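PDB 6H3Z: CCR4-not transcription complex subunit 1 from Chaetomium thermophilum var. thermophilum DSM 1495, which probably acts as a scaffold of the CCR4-NOT deadenylase complex in mRNA turnover and transcriptional repression, represented here by a C-terminal MIF4G-like domain. Local coordinates for residues A46-F51 / T100-S105; A85-S90 / V109-R114. All coordinates share one frame; numbering follows the deposited sequence.

Contact 1: A46-F51 / T100-S105. With NA (sodium ion), chain C.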
ATOM      1  N   ALA A  46     -17.789  -7.310  -5.913  1.00113.73           N
ATOM      2  CA  ALA A  46     -17.446  -7.320  -7.336  1.00115.02           C
ATOM      3  C   ALA A  46     -16.525  -8.468  -7.727  1.00121.96           C
ATOM      4  O   ALA A  46     -15.567  -8.780  -7.008  1.00119.61           O
ATOM      5  CB  ALA A  46     -16.833  -5.989  -7.748  1.00112.53           C
ATOM      6  N   THR A  47     -16.847  -9.105  -8.869  1.00123.38           N
ATOM      7  CA  THR A  47     -16.114 -10.222  -9.475  1.00125.38           C
ATOM      8  C   THR A  47     -14.692  -9.823  -9.923  1.00127.51           C
ATOM      9  O   THR A  47     -13.743 -10.581  -9.684  1.00127.03           O
ATOM     10  CB  THR A  47     -16.936 -10.835 -10.608  1.00138.87           C
ATOM     11  OG1 THR A  47     -17.637  -9.796 -11.301  1.00140.65           O
ATOM     12  CG2 THR A  47     -17.925 -11.854 -10.104  1.00143.07           C
ATOM     13  N   GLU A  48     -14.550  -8.628 -10.545  1.00122.24           N
ATOM     14  CA  GLU A  48     -13.286  -8.071 -11.047  1.00119.71           C
ATOM     15  C   GLU A  48     -12.241  -8.044  -9.930  1.00120.20           C
ATOM     16  O   GLU A  48     -12.567  -7.687  -8.799  1.00118.04           O
ATOM     17  CB  GLU A  48     -13.497  -6.657 -11.625  1.00120.26           C
ATOM     18  CG  GLU A  48     -14.452  -6.569 -12.817  1.00136.52           C
ATOM     19  CD  GLU A  48     -15.956  -6.536 -12.562  1.00151.73           C
ATOM     20  OE1 GLU A  48     -16.378  -6.649 -11.388  1.00128.70           O
ATOM     21  OE2 GLU A  48     -16.716  -6.416 -13.550  1.00148.51           O
ATOM     22  N   GLU A  49     -11.014  -8.490 -10.226  1.00116.18           N
ATOM     23  CA  GLU A  49      -9.928  -8.544  -9.242  1.00112.52           C
ATOM     24  C   GLU A  49      -9.009  -7.329  -9.341  1.00113.05           C
ATOM     25  O   GLU A  49      -8.210  -7.079  -8.433  1.00109.62           O
ATOM     26  CB  GLU A  49      -9.108  -9.839  -9.396  1.00115.39           C
ATOM     27  CG  GLU A  49      -9.832 -11.097  -8.948  1.00132.05           C
ATOM     28  CD  GLU A  49      -9.254 -12.364  -9.541  1.00168.55           C
ATOM     29  OE1 GLU A  49      -9.804 -12.850 -10.559  1.00165.24           O
ATOM     30  OE2 GLU A  49      -8.234 -12.856  -9.005  1.00168.71           O
ATOM     31  N   HIS A  50      -9.098  -6.590 -10.462  1.00110.07           N
ATOM     32  CA  HIS A  50      -8.242  -5.433 -10.720  1.00106.67           C
ATOM     33  C   HIS A  50      -9.029  -4.199 -11.136  1.00109.65           C
ATOM     34  O   HIS A  50     -10.081  -4.315 -11.761  1.00112.10           O
ATOM     35  CB  HIS A  50      -7.140  -5.802 -11.729  1.00108.06           C
ATOM     36  CG  HIS A  50      -6.324  -6.964 -11.252  1.00111.22           C
ATOM     37  ND1 HIS A  50      -5.270  -6.789 -10.365  1.00109.85           N
ATOM     38  CD2 HIS A  50      -6.515  -8.292 -11.449  1.00115.98           C
ATOM     39  CE1 HIS A  50      -4.822  -8.006 -10.096  1.00110.45           C
ATOM     40  NE2 HIS A  50      -5.544  -8.944 -10.721  1.00114.56           N
ATOM     41  N   PHE A  51      -8.544  -3.021 -10.732  1.00103.33           N
ATOM     42  CA  PHE A  51      -9.177  -1.739 -11.011  1.00103.43           C
ATOM     43  C   PHE A  51      -9.235  -1.399 -12.522  1.00113.61           C
ATOM     44  O   PHE A  51     -10.177  -0.729 -12.959  1.00115.61           O
ATOM     45  CB  PHE A  51      -8.489  -0.650 -10.190  1.00101.31           C
ATOM     46  CG  PHE A  51      -8.993   0.744 -10.429  1.00102.43           C
ATOM     47  CD1 PHE A  51     -10.163   1.186  -9.834  1.00106.14           C
ATOM     48  CD2 PHE A  51      -8.286   1.623 -11.235  1.00103.22           C
ATOM     49  CE1 PHE A  51     -10.640   2.468 -10.080  1.00107.54           C
ATOM     50  CE2 PHE A  51      -8.739   2.914 -11.446  1.00106.58           C
ATOM     51  CZ  PHE A  51      -9.923   3.325 -10.887  1.00105.88           C
ATOM     52  N   THR A 100      -7.277  -7.308  -3.995  1.00 94.02           N
ATOM     53  CA  THR A 100      -6.524  -6.549  -5.004  1.00 91.37           C
ATOM     54  C   THR A 100      -7.360  -5.445  -5.620  1.00 95.77           C
ATOM     55  O   THR A 100      -6.837  -4.353  -5.820  1.00 93.49           O
ATOM     56  CB  THR A 100      -5.898  -7.452  -6.069  1.00 95.92           C
ATOM     57  OG1 THR A 100      -6.840  -8.430  -6.500  1.00103.30           O
ATOM     58  CG2 THR A 100      -4.687  -8.144  -5.577  1.00 91.86           C
ATOM     59  N   LEU A 101      -8.671  -5.694  -5.837  1.00 94.83           N
ATOM     60  CA  LEU A 101      -9.581  -4.689  -6.379  1.00 94.86           C
ATOM     61  C   LEU A 101      -9.694  -3.523  -5.398  1.00 93.98           C
ATOM     62  O   LEU A 101      -9.501  -2.384  -5.812  1.00 92.35           O
ATOM     63  CB  LEU A 101     -10.959  -5.296  -6.734  1.00 98.58           C
ATOM     64  CG  LEU A 101     -11.982  -4.354  -7.387  1.00104.13           C
ATOM     65  CD1 LEU A 101     -11.556  -3.923  -8.764  1.00104.66           C
ATOM     66  CD2 LEU A 101     -13.319  -4.994  -7.462  1.00109.82           C
ATOM     67  N   LEU A 102      -9.922  -3.814  -4.095  1.00 88.34           N
ATOM     68  CA  LEU A 102      -9.977  -2.793  -3.048  1.00 85.58           C
ATOM     69  C   LEU A 102      -8.635  -2.038  -2.869  1.00 87.57           C
ATOM     70  O   LEU A 102      -8.655  -0.809  -2.786  1.00 87.88           O
ATOM     71  CB  LEU A 102     -10.434  -3.397  -1.725  1.00 85.45           C
ATOM     72  CG  LEU A 102     -10.614  -2.449  -0.552  1.00 88.05           C
ATOM     73  CD1 LEU A 102     -11.496  -1.254  -0.927  1.00 89.23           C
ATOM     74  CD2 LEU A 102     -11.189  -3.188   0.632  1.00 90.17           C
ATOM     75  N   LEU A 103      -7.492  -2.755  -2.790  1.00 81.10           N
ATOM     76  CA  LEU A 103      -6.178  -2.123  -2.643  1.00 78.34           C
ATOM     77  C   LEU A 103      -5.901  -1.170  -3.823  1.00 83.78           C
ATOM     78  O   LEU A 103      -5.543  -0.010  -3.599  1.00 82.83           O
ATOM     79  CB  LEU A 103      -5.064  -3.172  -2.533  1.00 77.14           C
ATOM     80  CG  LEU A 103      -5.071  -4.035  -1.292  1.00 79.98           C
ATOM     81  CD1 LEU A 103      -4.436  -5.370  -1.576  1.00 80.57           C
ATOM     82  CD2 LEU A 103      -4.404  -3.341  -0.143  1.00 78.30           C
ATOM     83  N   GLU A 104      -6.145  -1.639  -5.061  1.00 80.96           N
ATOM     84  CA  GLU A 104      -5.962  -0.839  -6.260  1.00 81.56           C
ATOM     85  C   GLU A 104      -6.874   0.392  -6.292  1.00 89.05           C
ATOM     86  O   GLU A 104      -6.405   1.473  -6.647  1.00 88.91           O
ATOM     87  CB  GLU A 104      -6.135  -1.700  -7.503  1.00 85.02           C
ATOM     88  CG  GLU A 104      -4.992  -2.682  -7.658  1.00 96.99           C
ATOM     89  CD  GLU A 104      -5.107  -3.688  -8.787  1.00126.08           C
ATOM     90  OE1 GLU A 104      -5.860  -3.432  -9.757  1.00119.68           O
ATOM     91  OE2 GLU A 104      -4.379  -4.705  -8.726  1.00120.80           O
ATOM     92  N   SER A 105      -8.158   0.233  -5.882  1.00 87.97           N
ATOM     93  CA  SER A 105      -9.158   1.305  -5.823  1.00 88.70           C
ATOM     94  C   SER A 105      -8.766   2.359  -4.806  1.00 91.54           C
ATOM     95  O   SER A 105      -8.802   3.546  -5.120  1.00 92.34           O
ATOM     96  CB  SER A 105     -10.535   0.740  -5.492  1.00 93.62           C
ATOM     97  OG  SER A 105     -10.958  -0.156  -6.509  1.00106.08           O
TER
HETATM   98 NA    NA C1701     -13.264  -8.529  -5.985  1.00 92.93          NA
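Thr100, in the first turn of helix 100-116, donates from OG1 to the backbone carbonyl of Glu49, with Thr100 OG1 to Glu49 O at 2.7 Å. The hydroxyl is tilted 18° from the carbonyl plane. A first torsion of 45° sets OG1 between the backbone N and the carbonyl carbon of Thr100, and from there the same oxygen also lies over one face of the His50 ring. Leu101 is the residue most covered by the loop. Its two methyls part: Leu101 CD2 packs on Ala46 CB at 3.7 Å and also approaches the carbonyl of Glu48, while CD1 rests against the carbonyl of His50. Segment 46-51 lies in the loop between helices 22-45 and 59-75 and is drawn against the start of a later helix within an all-helical MIF4G-like domain. At its beginning, Ala46 O binds the sodium ion at 2.5 Å, and the carbonyl oxygen of Ala43 is the other protein ligand. Glu104, one turn on from Thr100, holds His50 and Phe51, at the end of the segment, with both carboxylate oxygens. Glu104 OE2 accepts a hydrogen bond from His50 ND1 (2.8 Å), which meets it on its syn side, OE2 lying at the ring edge in the plane of the imidazole. Glu104 OE1 accepts from the backbone N of Phe51 at 2.9 Å on its anti side. Ring and carboxylate planes are 31° apart. A glutamine here keeps one acceptor oxygen and no charge, and would probably leave His50 ND1 or Phe51 N without its mate. Ser105 OG bonds back to Leu101 O at 2.8 Å. The same hydroxyl oxygen, Ser105 OG, also meets Phe51 CD1 at 3.7 Å; the Phe51 ring continues on to His108 and helix 59-75.

Contact 2: A85-S90 / V109-R114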
ATOM      1  N   ALA A  85      -9.790  12.828   4.065  1.00 94.27           N
ATOM      2  CA  ALA A  85     -10.045  11.709   3.157  1.00 92.59           C
ATOM      3  C   ALA A  85      -8.778  10.871   2.989  1.00 95.06           C
ATOM      4  O   ALA A  85      -8.850   9.648   3.094  1.00 93.54           O
ATOM      5  CB  ALA A  85     -10.533  12.221   1.817  1.00 94.39           C
ATOM      6  N   LEU A  86      -7.610  11.543   2.827  1.00 91.66           N
ATOM      7  CA  LEU A  86      -6.299  10.908   2.704  1.00 88.92           C
ATOM      8  C   LEU A  86      -5.912  10.180   4.001  1.00 93.92           C
ATOM      9  O   LEU A  86      -5.376   9.070   3.929  1.00 94.05           O
ATOM     10  CB  LEU A  86      -5.209  11.911   2.290  1.00 88.34           C
ATOM     11  CG  LEU A  86      -5.320  12.501   0.893  1.00 93.17           C
ATOM     12  CD1 LEU A  86      -4.599  13.786   0.806  1.00 94.46           C
ATOM     13  CD2 LEU A  86      -4.795  11.576  -0.153  1.00 93.81           C
ATOM     14  N   GLN A  87      -6.224  10.760   5.177  1.00 89.95           N
ATOM     15  CA  GLN A  87      -5.949  10.098   6.461  1.00 88.82           C
ATOM     16  C   GLN A  87      -6.722   8.780   6.552  1.00 89.57           C
ATOM     17  O   GLN A  87      -6.141   7.751   6.889  1.00 87.49           O
ATOM     18  CB  GLN A  87      -6.317  10.999   7.644  1.00 92.70           C
ATOM     19  CG  GLN A  87      -5.274  12.050   7.963  1.00118.10           C
ATOM     20  CD  GLN A  87      -5.777  13.076   8.951  1.00155.19           C
ATOM     21  OE1 GLN A  87      -6.915  13.017   9.451  1.00155.32           O
ATOM     22  NE2 GLN A  87      -4.925  14.046   9.257  1.00151.16           N
ATOM     23  N   GLN A  88      -8.021   8.816   6.191  1.00 85.21           N
ATOM     24  CA  GLN A  88      -8.910   7.660   6.222  1.00 83.98           C
ATOM     25  C   GLN A  88      -8.477   6.560   5.264  1.00 84.95           C
ATOM     26  O   GLN A  88      -8.387   5.410   5.690  1.00 84.99           O
ATOM     27  CB  GLN A  88     -10.367   8.079   5.978  1.00 87.34           C
ATOM     28  CG  GLN A  88     -10.910   9.134   6.933  1.00 92.09           C
ATOM     29  CD  GLN A  88     -10.714   8.805   8.391  1.00109.55           C
ATOM     30  OE1 GLN A  88      -9.766   9.281   9.049  1.00103.77           O
ATOM     31  NE2 GLN A  88     -11.620   8.028   8.930  1.00105.17           N
ATOM     32  N   ILE A  89      -8.167   6.911   3.997  1.00 79.66           N
ATOM     33  CA  ILE A  89      -7.709   5.967   2.963  1.00 78.72           C
ATOM     34  C   ILE A  89      -6.423   5.276   3.418  1.00 82.73           C
ATOM     35  O   ILE A  89      -6.329   4.046   3.358  1.00 81.88           O
ATOM     36  CB  ILE A  89      -7.585   6.639   1.550  1.00 81.87           C
ATOM     37  CG1 ILE A  89      -8.980   7.080   1.046  1.00 85.14           C
ATOM     38  CG2 ILE A  89      -6.914   5.694   0.523  1.00 79.06           C
ATOM     39  CD1 ILE A  89      -8.999   8.305   0.222  1.00 97.79           C
ATOM     40  N   SER A  90      -5.455   6.079   3.918  1.00 79.41           N
ATOM     41  CA  SER A  90      -4.173   5.619   4.444  1.00 76.98           C
ATOM     42  C   SER A  90      -4.423   4.639   5.594  1.00 79.69           C
ATOM     43  O   SER A  90      -3.951   3.500   5.533  1.00 79.54           O
ATOM     44  CB  SER A  90      -3.341   6.805   4.916  1.00 78.96           C
ATOM     45  OG  SER A  90      -3.091   7.687   3.838  1.00 83.61           O
ATOM     46  N   VAL A 109      -7.698   6.245  -5.511  1.00 85.05           N
ATOM     47  CA  VAL A 109      -8.392   7.383  -4.923  1.00 85.15           C
ATOM     48  C   VAL A 109      -7.387   8.274  -4.203  1.00 86.58           C
ATOM     49  O   VAL A 109      -7.431   9.488  -4.382  1.00 87.57           O
ATOM     50  CB  VAL A 109      -9.588   6.939  -4.030  1.00 89.47           C
ATOM     51  CG1 VAL A 109     -10.199   8.118  -3.302  1.00 90.49           C
ATOM     52  CG2 VAL A 109     -10.656   6.224  -4.847  1.00 91.11           C
ATOM     53  N   LEU A 110      -6.447   7.663  -3.455  1.00 80.63           N
ATOM     54  CA  LEU A 110      -5.400   8.352  -2.692  1.00 78.68           C
ATOM     55  C   LEU A 110      -4.545   9.203  -3.611  1.00 82.98           C
ATOM     56  O   LEU A 110      -4.412  10.398  -3.372  1.00 83.73           O
ATOM     57  CB  LEU A 110      -4.534   7.346  -1.916  1.00 76.06           C
ATOM     58  CG  LEU A 110      -3.483   7.932  -0.980  1.00 79.08           C
ATOM     59  CD1 LEU A 110      -4.000   8.018   0.442  1.00 80.52           C
ATOM     60  CD2 LEU A 110      -2.274   7.068  -0.960  1.00 76.90           C
ATOM     61  N   GLU A 111      -4.025   8.612  -4.685  1.00 80.16           N
ATOM     62  CA  GLU A 111      -3.181   9.312  -5.649  1.00 81.89           C
ATOM     63  C   GLU A 111      -3.877  10.502  -6.356  1.00 90.19           C
ATOM     64  O   GLU A 111      -3.212  11.488  -6.674  1.00 92.43           O
ATOM     65  CB  GLU A 111      -2.582   8.332  -6.665  1.00 82.73           C
ATOM     66  CG  GLU A 111      -1.486   7.441  -6.105  1.00 87.73           C
ATOM     67  CD  GLU A 111      -0.330   8.159  -5.433  1.00105.01           C
ATOM     68  OE1 GLU A 111       0.526   8.744  -6.138  1.00106.69           O
ATOM     69  OE2 GLU A 111      -0.292   8.133  -4.182  1.00 87.77           O
ATOM     70  N   THR A 112      -5.201  10.414  -6.562  1.00 86.21           N
ATOM     71  CA  THR A 112      -6.030  11.445  -7.175  1.00 88.33           C
ATOM     72  C   THR A 112      -6.194  12.631  -6.218  1.00 93.11           C
ATOM     73  O   THR A 112      -5.987  13.776  -6.624  1.00 95.52           O
ATOM     74  CB  THR A 112      -7.392  10.835  -7.563  1.00 96.48           C
ATOM     75  OG1 THR A 112      -7.167   9.703  -8.401  1.00 92.47           O
ATOM     76  CG2 THR A 112      -8.327  11.828  -8.262  1.00 97.34           C
ATOM     77  N   ILE A 113      -6.566  12.351  -4.956  1.00 87.85           N
ATOM     78  CA  ILE A 113      -6.771  13.359  -3.913  1.00 87.81           C
ATOM     79  C   ILE A 113      -5.430  14.063  -3.589  1.00 92.47           C
ATOM     80  O   ILE A 113      -5.435  15.272  -3.364  1.00 95.44           O
ATOM     81  CB  ILE A 113      -7.525  12.775  -2.677  1.00 88.74           C
ATOM     82  CG1 ILE A 113      -8.931  12.294  -3.107  1.00 90.03           C
ATOM     83  CG2 ILE A 113      -7.656  13.796  -1.551  1.00 89.59           C
ATOM     84  CD1 ILE A 113      -9.692  11.475  -2.109  1.00 91.37           C
ATOM     85  N   ARG A 114      -4.286  13.343  -3.667  1.00 84.74           N
ATOM     86  CA  ARG A 114      -2.966  13.938  -3.452  1.00 82.99           C
ATOM     87  C   ARG A 114      -2.682  14.979  -4.548  1.00 91.12           C
ATOM     88  O   ARG A 114      -2.098  16.029  -4.273  1.00 93.08           O
ATOM     89  CB  ARG A 114      -1.894  12.863  -3.502  1.00 76.05           C
ATOM     90  CG  ARG A 114      -1.827  11.982  -2.291  1.00 74.97           C
ATOM     91  CD  ARG A 114      -0.751  10.950  -2.511  1.00 80.74           C
ATOM     92  NE  ARG A 114       0.570  11.494  -2.202  1.00 85.61           N
ATOM     93  CZ  ARG A 114       1.711  10.852  -2.394  1.00 90.07           C
ATOM     94  NH1 ARG A 114       1.716   9.644  -2.938  1.00 79.02           N
ATOM     95  NH2 ARG A 114       2.862  11.419  -2.056  1.00 72.44           N
TER
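Leu86 and Leu110 meet where the two backbones come nearest, and with Ile89 they supply the greater part of the buried surface. The Leu86 side chain spreads its branches over Ile113, Leu110 and Arg114. Leu86 CG lies 3.6 Å from Ile113 CG2, the two side chains sliding past each other in opposite directions, while Leu86 CD2 reaches Leu110 CD1 at 3.7 Å. The Leu86 and Arg114 side chains cross at about a right angle, Leu86 CD2 lying 3.7 Å from Arg114 CG. Leu110 answers from the other side: with CG anti to the backbone N (chi1 -175°), it sends Leu110 CD1 between Leu86 CD2, Ile89 CG2 and Ser90 OG, the last at 3.5 Å. That hydroxyl is already satisfied within its own helix, since Ser90 OG donates to Leu86 O at 2.7 Å, on the opposite face of the carbonyl from Ser90 N. Ile89 divides its work between its branches. Ile89 CG2 packs on Leu110 CD1 at 3.7 Å; CG1, anti to the carbonyl carbon (chi1 -65°), carries Ile89 CD1 to Val109 CG1 at 3.7 Å and on to Ile113 CD1. The segments are joined by these apolar side-chain contacts, and no hydrogen bond links them. Arg114 turns its guanidinium away to Glu111 and Asp150, both through salt bridges at NH1, and Leu86 and Ser90 are backed by helix 118-129. The axes approach to 9.9 Å at 157° between their N-to-C directions, the antiparallel helix pair from which helical-repeat folds are built, consistent with the ARM-repeat family assignment and the MIF4G-like domain.

Helix 100-116 is common to both contacts: its opening turns, 100-105, receive the loop of contact 1, and 109-114 pack on helix 80-93 in contact 2. The contact centres lie about 17 Å apart. Along the chain the segments alternate, 46-51, 85-90, 100-105 and 109-114, so the connections cross, and helix 59-75 touches side chains of both. Their character differs: contact 1 is partly buried, joined by hydrogen bonds as well as apolar packing, and next to the sodium site, whereas contact 2 is buried and apolar. Together they fix one helix at two levels against earlier parts of the chain, tying the loop after helix 22-45 and helix 80-93 into one helical array.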